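Local coordinates for protein photoreceptor-histidine kinase BphP (Stigmatella aurantiaca DW4/3-1, PDB 6BAF) that binds a biliverdin-type tetrapyrrole and, as a bacterial phytochrome histidine kinase, probably senses red and far-red light and signals by phosphotransfer, at residues D193-R196 / Q197-E200; G294-M297 / S298-A302; Y281-Y284 / E285-T288. All coordinates share one frame; numbering follows the deposited sequence.

Interaction 1: residues D193-R196 / Q197-E200; sequences DIPR and QARE. With BLR (3-[5-[(Z)-(4-ethenyl-3-methyl-5-oxidanylidene-pyrrol-2-ylidene)methyl]-2-[[5-[(Z)-(3-ethenyl-4-methyl-5-oxidanylidene-pyrrol-2-ylidene)methyl]-3-(3-hydroxy-3-oxopropyl)-4-methyl-1H-pyrrol-2-yl]methyl]-4-methyl-1H-pyrrol-3-yl]propanoic acid), chain B.
The Arg199 guanidinium lies with one face over the start of the helix: Arg196 CA and the carbonyl carbon Pro195 C sit above it, both displaced toward its rim. Ile194 O approaches obliquely, 29° out of the guanidinium plane, and accepts from Arg199 NE at 3.0 Å and weakly from NH2. A bend at chi3 (-119°) turns the group back toward that carbonyl, and NH2 also bonds Ala191 O. A methionine in its place would probably leave Ile194 O without its side-chain donors and the turn into the helix less firmly held. Glu200 OE2 stands over a face of the Arg196 guanidinium, 3.4 Å from NE and well out of the plane, so the pairing is electrostatic and not a directed hydrogen bond. Arg199 N bonds Pro195 O at 3.0 Å, with Pro195 as N-cap. This Asp-Ile-Pro sequence, a phytochrome hallmark, borders the tetrapyrrole: Asp193 O accepts from BLR NA at 3.1 Å and weakly from ND, and Pro195 CD is 3.2 Å from BLR C1D. Ile194 rests on Tyr162 and Phe164 of strand 158-164 and Leu270 of strand 266-275, Arg199 packs on Leu267 of the latter, and Pro195 meets the N-terminal loop at Cys3 and Asp4.

Interaction 2: residues G294-M297 / S298-A302; sequences GEVM and SSLLA
Residues Gly294 to Ser299 follow regular helical geometry, with i to i+4 bonds from Ser298 N to Gly294 O, Ser299 N to Glu295 O and Leu300 N to Val296 O, whereas the bond from Leu301 N to Met297 O is weak. Two serines turn their hydroxyls back onto this backbone in different ways. Ser298 OG, beside its own backbone N (chi1 -63°), donates to Gly294 O at 2.8 Å from above the carbonyl plane, while Ser298 N reaches the same oxygen at 2.7 Å from the opposite face. Gly294 O is thus gripped twice by one residue. The hydroxyl also bonds Met262 N of strand 255-263, tying helix to sheet. Ser299 OG instead sits between its backbone N and carbonyl carbon (chi1 66°) and donates to Val296 O, one turn back, at 2.7 Å; it lies in the carbonyl plane on a lone pair, and Leu300 N approaches that oxygen nearly head-on. This is the C-terminal helix of the GAF domain, one face against the sheet and helix 139-154, another at the dimer interface, where Glu295 makes a salt bridge with Arg134 of the second subunit and Leu300 packs on Ser299 of that subunit. The Val296 and Leu300 side chains run alongside each other in the same direction, with CG1 and CD1 4.2 Å apart; Val296 also touches Leu130 and Leu133 of helix 120-135. The extended Met297 chain carries CE to 4.2 Å from Leu301 CD2 and packs among Leu142, Cys143 and Val146. Leu301 CG lies 3.3 Å from Met297 O, and an inverse gamma turn is centred on Leu301, leading into the poorly ordered Ala302.

Interaction 3: residues Y281-Y284 / E285-T288; sequences YVPY and EVRT
Tyr284 CG lies anti to the backbone N (chi1 177°), which carries the phenol ring along the helix to Thr288, and Thr288 OG1, beside its own backbone N (chi1 -42°), is turned back to meet it. The hydroxyl oxygen stands over the centre of one ring face, 3.6 Å from Tyr284 CZ, and its donated bond goes to Tyr284 O at 2.6 Å. That donor sits 37° above the carbonyl plane, while Thr288 N reaches the same oxygen nearly head-on at 2.9 Å, so two donors of one residue hold the carbonyl of the helix's first residue. At the ring edge stands Arg287 NH2, 3.9 Å from Tyr284 CD1, with ring and guanidinium planes almost perpendicular. Arg287 bends at chi3 so that NH1 can bond Val282 O at 3.3 Å, at the edge of the guanidinium and slightly out of its plane, and Tyr284 CA lies over one face. NH2 makes a salt bridge with Glu109, so the arginine joins the loop before the helix to the PAS domain. Val282 CG1 meets Val286 CG1 at 3.5 Å, tighter than usual for two methyls, the side chains crossing at about a right angle, and the same methyl touches Arg287 CG. The Pro283 ring runs alongside Val286, its CD 4.0 Å from CG2. Glu285 points elsewhere, its carboxylate oxygens accepting from Phe119 N and Phe122 N. Tyr284 also packs on Asp94 and Ile96 of strand 90-100 and on Phe123 of the second subunit. Pro283 is the N-cap residue of helix 284-300, its O taking the bond from Arg287 N, at the start of the last helix of the GAF domain, set against the PAS domain and the second subunit.

Interactions 2 and 3 lie on one helix, 284-300: residues 281-288 start it beside the PAS domain and residues 294-302 span its C-terminal end and the turn that follows, their centres 20 Å and nearest atoms about 7 Å apart. Both touch the second subunit, so this helix runs along the dimer interface. Interaction 1 stands apart at the tetrapyrrole, its centre 21 Å from that of interaction 2 and 24 Å from that of interaction 3. Neither helix contact reaches the pigment: the side chain of Val282 in interaction 3 is about 11 Å from the bound BLR, and Gly294 in interaction 2 is about 14 Å from the bound BLR. The GAF sheet lies between, Arg199 touching strand 266-275 and Ser298 the adjoining strand 255-263.

Interaction 1: residues D193-R196 / Q197-E200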
loop_
_atom_site.group_PDB
_atom_site.type_symbol
_atom_site.label_atom_id
_atom_site.label_comp_id
_atom_site.label_asym_id
_atom_site.label_seq_id
_atom_site.Cartn_x
_atom_site.Cartn_y
_atom_site.Cartn_z
ATOM N N ASP A 193 -27.736 -0.568 19.796
ATOM C CA ASP A 193 -27.348 0.576 18.964
ATOM C C ASP A 193 -26.665 0.141 17.680
ATOM O O ASP A 193 -26.677 0.887 16.695
ATOM C CB ASP A 193 -26.436 1.516 19.730
ATOM C CG ASP A 193 -27.177 2.287 20.813
ATOM O OD1 ASP A 193 -28.382 2.011 21.054
ATOM O OD2 ASP A 193 -26.556 3.177 21.421
ATOM N N ILE A 194 -26.087 -1.052 17.663
ATOM C CA ILE A 194 -25.614 -1.636 16.410
ATOM C C ILE A 194 -26.229 -3.026 16.382
ATOM O O ILE A 194 -25.620 -3.995 16.866
ATOM C CB ILE A 194 -24.076 -1.665 16.313
ATOM C CG1 ILE A 194 -23.488 -0.301 16.722
ATOM C CG2 ILE A 194 -23.653 -2.127 14.880
ATOM C CD1 ILE A 194 -21.935 -0.158 16.474
ATOM N N PRO A 195 -27.427 -3.160 15.839
ATOM C CA PRO A 195 -28.210 -4.376 16.071
ATOM C C PRO A 195 -27.632 -5.540 15.292
ATOM O O PRO A 195 -26.744 -5.410 14.446
ATOM C CB PRO A 195 -29.621 -4.016 15.585
ATOM C CG PRO A 195 -29.378 -2.907 14.550
ATOM C CD PRO A 195 -28.170 -2.135 15.082
ATOM N N ARG A 196 -28.210 -6.698 15.555
ATOM C CA ARG A 196 -27.537 -7.941 15.237
ATOM C C ARG A 196 -27.402 -8.162 13.729
ATOM O O ARG A 196 -26.373 -8.663 13.265
ATOM C CB ARG A 196 -28.284 -9.074 15.903
ATOM C CG ARG A 196 -28.112 -10.339 15.223
ATOM C CD ARG A 196 -28.039 -11.360 16.272
ATOM N NE ARG A 196 -28.450 -12.623 15.697
ATOM C CZ ARG A 196 -28.203 -13.794 16.269
ATOM N NH1 ARG A 196 -27.516 -13.819 17.416
ATOM N NH2 ARG A 196 -28.618 -14.914 15.680
ATOM N N GLN A 197 -28.403 -7.802 12.939
ATOM C CA GLN A 197 -28.214 -7.975 11.504
ATOM C C GLN A 197 -27.192 -6.981 10.937
ATOM O O GLN A 197 -26.595 -7.259 9.893
ATOM C CB GLN A 197 -29.561 -7.862 10.769
ATOM C CG GLN A 197 -30.084 -6.434 10.523
ATOM C CD GLN A 197 -30.686 -5.766 11.757
ATOM O OE1 GLN A 197 -30.220 -5.957 12.897
ATOM N NE2 GLN A 197 -31.735 -4.972 11.534
ATOM N N ALA A 198 -26.973 -5.834 11.588
ATOM C CA ALA A 198 -25.894 -4.946 11.160
ATOM C C ALA A 198 -24.547 -5.567 11.494
ATOM O O ALA A 198 -23.652 -5.636 10.639
ATOM C CB ALA A 198 -26.031 -3.571 11.819
ATOM N N ARG A 199 -24.406 -6.071 12.719
ATOM C CA ARG A 199 -23.161 -6.694 13.134
ATOM C C ARG A 199 -22.806 -7.871 12.243
ATOM O O ARG A 199 -21.628 -8.092 11.939
ATOM C CB ARG A 199 -23.252 -7.189 14.558
ATOM C CG ARG A 199 -23.093 -6.182 15.687
ATOM C CD ARG A 199 -23.223 -7.034 16.963
ATOM N NE ARG A 199 -24.351 -6.544 17.670
ATOM C CZ ARG A 199 -25.356 -7.227 18.180
ATOM N NH1 ARG A 199 -25.440 -8.552 18.163
ATOM N NH2 ARG A 199 -26.280 -6.499 18.751
ATOM N N GLU A 200 -23.808 -8.653 11.834
ATOM C CA GLU A 200 -23.552 -9.782 10.951
ATOM C C GLU A 200 -23.126 -9.315 9.567
ATOM O O GLU A 200 -22.234 -9.907 8.959
ATOM C CB GLU A 200 -24.793 -10.669 10.849
ATOM C CG GLU A 200 -24.951 -11.621 12.032
ATOM C CD GLU A 200 -26.338 -12.278 12.086
ATOM O OE1 GLU A 200 -27.242 -11.879 11.287
ATOM O OE2 GLU A 200 -26.513 -13.185 12.943
HETATM C CHA BLR B . -25.502 1.039 12.399
HETATM N NA BLR B . -24.879 2.206 14.559
HETATM C C1A BLR B . -24.563 1.748 13.339
HETATM C C2A BLR B . -23.221 2.013 13.051
HETATM C C3A BLR B . -22.692 2.625 14.130
HETATM C C4A BLR B . -23.738 2.755 15.056
HETATM C CMA BLR B . -21.205 3.074 14.259
HETATM C CAA BLR B . -22.516 1.635 11.747
HETATM C CBA BLR B . -22.775 2.651 10.604
HETATM C CGA BLR B . -21.933 3.925 10.769
HETATM O O1A BLR B . -20.674 3.787 10.787
HETATM O O2A BLR B . -22.455 5.099 10.894
HETATM C CHB BLR B . -23.742 3.341 16.451
HETATM N NB BLR B . -22.308 5.384 16.114
HETATM C C1B BLR B . -22.948 4.267 16.907
HETATM C C2B BLR B . -22.530 4.458 18.317
HETATM C C3B BLR B . -21.685 5.574 18.444
HETATM C C4B BLR B . -21.491 6.207 17.110
HETATM C CMB BLR B . -22.924 3.570 19.503
HETATM O OB BLR B . -20.862 7.166 16.833
HETATM C CAB BLR B . -21.064 5.994 19.788
HETATM C CBB BLR B . -20.167 6.949 19.868
HETATM N NC BLR B . -29.480 2.122 16.069
HETATM C C1C BLR B . -30.115 2.564 17.376
HETATM C C2C BLR B . -31.431 1.859 17.439
HETATM C C3C BLR B . -31.635 1.025 16.309
HETATM C C4C BLR B . -30.446 1.154 15.408
HETATM C CMC BLR B . -32.379 2.026 18.607
HETATM O OC BLR B . -29.676 3.320 18.173
HETATM C CAC BLR B . -32.875 0.151 16.038
HETATM C CBC BLR B . -33.329 -0.736 16.941
HETATM C CHD BLR B . -30.287 0.544 14.274
HETATM N ND BLR B . -27.674 1.067 13.809
HETATM C C1D BLR B . -29.014 0.540 13.464
HETATM C C2D BLR B . -29.016 -0.041 12.132
HETATM C C3D BLR B . -27.657 0.080 11.619
HETATM C C4D BLR B . -26.778 0.752 12.642
HETATM C CMD BLR B . -30.229 -0.681 11.443
HETATM C CAD BLR B . -27.183 -0.375 10.254
HETATM C CBD BLR B . -27.176 0.827 9.322
HETATM C CGD BLR B . -26.837 0.174 7.996
HETATM O O1D BLR B . -25.711 -0.416 7.862
HETATM O O2D BLR B . -27.721 0.155 7.086
#

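Interaction 2: residues G294-M297 / S298-A302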
loop_
_atom_site.group_PDB
_atom_site.type_symbol
_atom_site.label_atom_id
_atom_site.label_comp_id
_atom_site.label_asym_id
_atom_site.label_seq_id
_atom_site.Cartn_x
_atom_site.Cartn_y
_atom_site.Cartn_z
ATOM N N GLY A 294 -7.206 -0.881 9.018
ATOM C CA GLY A 294 -8.068 -1.711 9.843
ATOM C C GLY A 294 -7.726 -3.189 9.756
ATOM O O GLY A 294 -7.730 -3.901 10.763
ATOM N N GLU A 295 -7.435 -3.681 8.557
ATOM C CA GLU A 295 -6.967 -5.066 8.456
ATOM C C GLU A 295 -5.669 -5.281 9.220
ATOM O O GLU A 295 -5.466 -6.341 9.830
ATOM C CB GLU A 295 -6.763 -5.446 6.995
ATOM C CG GLU A 295 -8.057 -5.451 6.201
ATOM C CD GLU A 295 -7.982 -6.348 4.962
ATOM O OE1 GLU A 295 -7.341 -7.463 5.023
ATOM O OE2 GLU A 295 -8.611 -5.932 3.942
ATOM N N VAL A 296 -4.735 -4.329 9.142
ATOM C CA VAL A 296 -3.478 -4.532 9.867
ATOM C C VAL A 296 -3.759 -4.594 11.356
ATOM O O VAL A 296 -3.394 -5.563 12.032
ATOM C CB VAL A 296 -2.454 -3.433 9.534
ATOM C CG1 VAL A 296 -1.270 -3.531 10.524
ATOM C CG2 VAL A 296 -2.009 -3.569 8.081
ATOM N N MET A 297 -4.471 -3.587 11.875
ATOM C CA MET A 297 -4.888 -3.631 13.283
ATOM C C MET A 297 -5.611 -4.923 13.615
ATOM O O MET A 297 -5.336 -5.546 14.649
ATOM C CB MET A 297 -5.784 -2.446 13.630
ATOM C CG MET A 297 -6.338 -2.586 15.063
ATOM S SD MET A 297 -7.337 -1.169 15.555
ATOM C CE MET A 297 -7.479 -1.510 17.344
ATOM N N SER A 298 -6.514 -5.381 12.731
ATOM C CA SER A 298 -7.199 -6.636 13.041
ATOM C C SER A 298 -6.206 -7.782 13.173
ATOM O O SER A 298 -6.365 -8.655 14.043
ATOM C CB SER A 298 -8.266 -6.972 11.986
ATOM O OG SER A 298 -9.282 -5.961 11.969
ATOM N N SER A 299 -5.168 -7.804 12.318
ATOM C CA SER A 299 -4.245 -8.940 12.340
ATOM C C SER A 299 -3.347 -8.888 13.569
ATOM O O SER A 299 -3.002 -9.939 14.116
ATOM C CB SER A 299 -3.429 -8.993 11.041
ATOM O OG SER A 299 -2.562 -7.860 10.950
ATOM N N LEU A 300 -3.041 -7.681 14.065
ATOM C CA LEU A 300 -2.295 -7.451 15.309
ATOM C C LEU A 300 -3.095 -7.679 16.584
ATOM O O LEU A 300 -2.507 -7.605 17.665
ATOM C CB LEU A 300 -1.790 -6.019 15.376
ATOM C CG LEU A 300 -0.748 -5.633 14.334
ATOM C CD1 LEU A 300 -0.324 -4.187 14.555
ATOM C CD2 LEU A 300 0.438 -6.585 14.399
ATOM N N LEU A 301 -4.416 -7.867 16.518
ATOM C CA LEU A 301 -5.156 -8.238 17.728
ATOM C C LEU A 301 -4.842 -9.703 18.036
ATOM O O LEU A 301 -5.661 -10.593 17.767
ATOM C CB LEU A 301 -6.677 -8.013 17.557
ATOM C CG LEU A 301 -7.131 -6.579 17.230
ATOM C CD1 LEU A 301 -8.602 -6.495 16.794
ATOM C CD2 LEU A 301 -6.829 -5.585 18.353
ATOM N N ALA A 302 -3.631 -9.970 18.543
ATOM C CA ALA A 302 -3.194 -11.333 18.846
ATOM C C ALA A 302 -2.583 -11.420 20.246
ATOM O O ALA A 302 -3.316 -11.585 21.231
ATOM C CB ALA A 302 -2.201 -11.838 17.791
#

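Interaction 3: residues Y281-Y284 / E285-T288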
loop_
_atom_site.group_PDB
_atom_site.type_symbol
_atom_site.label_atom_id
_atom_site.label_comp_id
_atom_site.label_asym_id
_atom_site.label_seq_id
_atom_site.Cartn_x
_atom_site.Cartn_y
_atom_site.Cartn_z
ATOM N N TYR A 281 -17.093 13.352 1.947
ATOM C CA TYR A 281 -16.905 12.476 0.783
ATOM C C TYR A 281 -15.455 12.008 0.702
ATOM O O TYR A 281 -14.658 12.511 -0.086
ATOM C CB TYR A 281 -17.278 13.208 -0.497
ATOM C CG TYR A 281 -18.721 13.546 -0.575
ATOM C CD1 TYR A 281 -19.609 12.654 -1.147
ATOM C CD2 TYR A 281 -19.210 14.746 -0.072
ATOM C CE1 TYR A 281 -20.953 12.928 -1.221
ATOM C CE2 TYR A 281 -20.557 15.054 -0.168
ATOM C CZ TYR A 281 -21.431 14.116 -0.749
ATOM O OH TYR A 281 -22.795 14.343 -0.841
ATOM N N VAL A 282 -15.116 11.006 1.502
ATOM C CA VAL A 282 -13.733 10.503 1.552
ATOM C C VAL A 282 -13.345 9.898 0.200
ATOM O O VAL A 282 -14.058 9.014 -0.305
ATOM C CB VAL A 282 -13.591 9.468 2.671
ATOM C CG1 VAL A 282 -12.134 9.030 2.821
ATOM C CG2 VAL A 282 -14.148 10.012 3.969
ATOM N N PRO A 283 -12.225 10.305 -0.416
ATOM C CA PRO A 283 -11.804 9.708 -1.698
ATOM C C PRO A 283 -11.463 8.225 -1.591
ATOM O O PRO A 283 -11.102 7.691 -0.532
ATOM C CB PRO A 283 -10.553 10.512 -2.079
ATOM C CG PRO A 283 -10.549 11.721 -1.182
ATOM C CD PRO A 283 -11.307 11.358 0.052
ATOM N N TYR A 284 -11.531 7.569 -2.748
ATOM C CA TYR A 284 -11.320 6.127 -2.834
ATOM C C TYR A 284 -9.999 5.690 -2.210
ATOM O O TYR A 284 -9.975 4.748 -1.409
ATOM C CB TYR A 284 -11.376 5.679 -4.299
ATOM C CG TYR A 284 -11.079 4.206 -4.440
ATOM C CD1 TYR A 284 -12.051 3.256 -4.144
ATOM C CD2 TYR A 284 -9.806 3.758 -4.822
ATOM C CE1 TYR A 284 -11.781 1.886 -4.229
ATOM C CE2 TYR A 284 -9.527 2.390 -4.910
ATOM C CZ TYR A 284 -10.527 1.462 -4.622
ATOM O OH TYR A 284 -10.257 0.105 -4.715
ATOM N N GLU A 285 -8.877 6.337 -2.611
ATOM C CA GLU A 285 -7.558 5.989 -2.082
ATOM C C GLU A 285 -7.480 6.172 -0.566
ATOM O O GLU A 285 -6.776 5.417 0.111
ATOM C CB GLU A 285 -6.449 6.837 -2.742
ATOM C CG GLU A 285 -6.029 6.430 -4.168
ATOM C CD GLU A 285 -4.870 7.309 -4.733
ATOM O OE1 GLU A 285 -5.025 7.884 -5.857
ATOM O OE2 GLU A 285 -3.801 7.416 -4.043
ATOM N N VAL A 286 -8.162 7.174 -0.011
ATOM C CA VAL A 286 -8.151 7.332 1.449
ATOM C C VAL A 286 -8.971 6.229 2.110
ATOM O O VAL A 286 -8.500 5.566 3.051
ATOM C CB VAL A 286 -8.647 8.735 1.835
ATOM C CG1 VAL A 286 -8.678 8.938 3.351
ATOM C CG2 VAL A 286 -7.807 9.781 1.155
ATOM N N ARG A 287 -10.199 5.987 1.617
ATOM C CA ARG A 287 -11.023 4.938 2.222
ATOM C C ARG A 287 -10.281 3.620 2.239
ATOM O O ARG A 287 -10.234 2.928 3.260
ATOM C CB ARG A 287 -12.346 4.745 1.469
ATOM C CG ARG A 287 -13.282 5.885 1.550
ATOM C CD ARG A 287 -14.722 5.435 1.236
ATOM N NE ARG A 287 -14.884 4.518 0.101
ATOM C CZ ARG A 287 -15.169 4.901 -1.140
ATOM N NH1 ARG A 287 -15.270 6.196 -1.416
ATOM N NH2 ARG A 287 -15.337 3.988 -2.102
ATOM N N THR A 288 -9.675 3.269 1.111
ATOM C CA THR A 288 -8.965 1.997 0.998
ATOM C C THR A 288 -7.728 1.944 1.900
ATOM O O THR A 288 -7.392 0.883 2.448
ATOM C CB THR A 288 -8.599 1.803 -0.464
ATOM O OG1 THR A 288 -9.742 2.204 -1.234
ATOM C CG2 THR A 288 -8.423 0.391 -0.720
#